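Alr4995 protein (Nostoc sp., PDB 6LRF) acts as a bifunctional arginine dihydrolase and ornithine cyclodeaminase, probably hydrolysing arginine to ornithine in its guanidine-modifying-enzyme (GME) part and converting ornithine to proline. Local coordinates at residues E39-Q42 with G43-I47. Sequence-based numbering, arbitrary orientation.
Sequences EQWQ and GLYQI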
# COMPACT_ATOMS: atom_id res chain seq x y z
N GLU B 39 -0.02 20.67 53.68
CA GLU B 39 -1.18 21.54 53.60
C GLU B 39 -2.38 20.83 53.00
O GLU B 39 -3.50 20.97 53.49
CB GLU B 39 -0.84 22.79 52.80
CG GLU B 39 -1.98 23.77 52.62
CD GLU B 39 -1.49 25.17 52.32
OE1 GLU B 39 -0.49 25.30 51.57
OE2 GLU B 39 -2.11 26.13 52.82
N GLN B 40 -2.16 20.08 51.92
CA GLN B 40 -3.24 19.36 51.24
C GLN B 40 -3.73 18.18 52.09
O GLN B 40 -4.94 17.94 52.19
CB GLN B 40 -2.79 18.87 49.87
CG GLN B 40 -2.58 19.97 48.83
CD GLN B 40 -2.01 19.41 47.52
OE1 GLN B 40 -1.52 18.28 47.48
NE2 GLN B 40 -2.06 20.20 46.46
N TRP B 41 -2.78 17.46 52.68
CA TRP B 41 -3.10 16.35 53.58
C TRP B 41 -3.98 16.82 54.72
O TRP B 41 -5.01 16.20 55.01
CB TRP B 41 -1.82 15.71 54.14
CG TRP B 41 -2.08 14.45 54.91
CD1 TRP B 41 -2.09 13.17 54.41
CD2 TRP B 41 -2.38 14.33 56.30
NE1 TRP B 41 -2.37 12.27 55.41
CE2 TRP B 41 -2.55 12.96 56.58
CE3 TRP B 41 -2.53 15.25 57.35
CZ2 TRP B 41 -2.86 12.48 57.86
CZ3 TRP B 41 -2.83 14.78 58.62
CH2 TRP B 41 -3.00 13.40 58.86
N GLN B 42 -3.59 17.92 55.36
CA GLN B 42 -4.35 18.48 56.47
C GLN B 42 -5.77 18.81 56.04
O GLN B 42 -6.72 18.58 56.78
CB GLN B 42 -3.66 19.74 57.03
CG GLN B 42 -2.41 19.44 57.85
CD GLN B 42 -2.74 18.85 59.22
OE1 GLN B 42 -3.83 19.07 59.75
NE2 GLN B 42 -1.79 18.12 59.79
N GLY B 43 -5.92 19.32 54.82
CA GLY B 43 -7.24 19.61 54.29
C GLY B 43 -8.14 18.39 54.28
O GLY B 43 -9.30 18.45 54.71
N LEU B 44 -7.60 17.27 53.80
CA LEU B 44 -8.31 15.99 53.80
C LEU B 44 -8.60 15.53 55.23
O LEU B 44 -9.74 15.20 55.59
CB LEU B 44 -7.49 14.93 53.06
CG LEU B 44 -8.09 13.53 53.07
CD1 LEU B 44 -9.50 13.56 52.48
CD2 LEU B 44 -7.19 12.59 52.28
N TYR B 45 -7.54 15.51 56.02
CA TYR B 45 -7.60 15.17 57.43
C TYR B 45 -8.69 15.96 58.15
O TYR B 45 -9.56 15.38 58.81
CB TYR B 45 -6.23 15.42 58.05
CG TYR B 45 -6.13 15.07 59.51
CD1 TYR B 45 -6.49 13.81 59.97
CD2 TYR B 45 -5.67 15.99 60.44
CE1 TYR B 45 -6.40 13.48 61.30
CE2 TYR B 45 -5.57 15.68 61.78
CZ TYR B 45 -5.94 14.42 62.21
OH TYR B 45 -5.84 14.11 63.54
N GLN B 46 -8.66 17.28 57.99
CA GLN B 46 -9.62 18.15 58.66
C GLN B 46 -11.06 17.86 58.21
O GLN B 46 -11.96 17.75 59.05
CB GLN B 46 -9.29 19.64 58.40
CG GLN B 46 -7.98 20.14 59.02
CD GLN B 46 -7.91 19.98 60.53
OE1 GLN B 46 -8.92 20.10 61.23
NE2 GLN B 46 -6.70 19.73 61.04
N ILE B 47 -11.27 17.73 56.90
CA ILE B 47 -12.60 17.44 56.37
C ILE B 47 -13.14 16.11 56.89
O ILE B 47 -14.30 16.02 57.32
CB ILE B 47 -12.61 17.40 54.83
CG1 ILE B 47 -12.33 18.79 54.26
CG2 ILE B 47 -13.95 16.91 54.33
CD1 ILE B 47 -12.09 18.80 52.76
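Helix 34-49, in the part of the chain related to dimethylarginine dimethylhydrolases, sets Trp41 and Tyr45 one turn apart as an i/i+4 aromatic pair. The six-membered ring of Trp41 and the Tyr45 ring form an offset stack, centroids 4.8 Å apart and planes inclined by 25°. The overlap lies at the root of the tyrosine: Trp41 CZ3 comes to 3.4 Å from Tyr45 CG, and Tyr45 CB makes a CH-pi contact over the indole face, 3.9 Å from the six-ring centroid. Both side chains leave the helix with CG anti to the backbone N (chi1 -172° and -178°), which sends the two rings off the same side of the helix. There the pair packs on strand 53-56, where Leu56 touches both side chains. An alanine in place of Tyr45 would probably leave one face of the indole without its stacking partner and open a gap beside Val54. The backbone hydrogen bond from Tyr45 N to Trp41 O (2.8 Å) joins the same two residues. Gln42 and Gln46, again i/i+4, pair their amides: Gln46 NE2 donates to Gln42 OE1 at 3.2 Å, the two amides nearly coplanar, and both chains bend at chi2 to bring the groups together. The same OE1 sits at the edge of the Tyr45 ring, 3.7 Å from Tyr45 CD2. The Gln40 amide instead hydrogen-bonds outside the helix, NE2 to Thr253 OG1 and OE1 to the backbone N of Glu254.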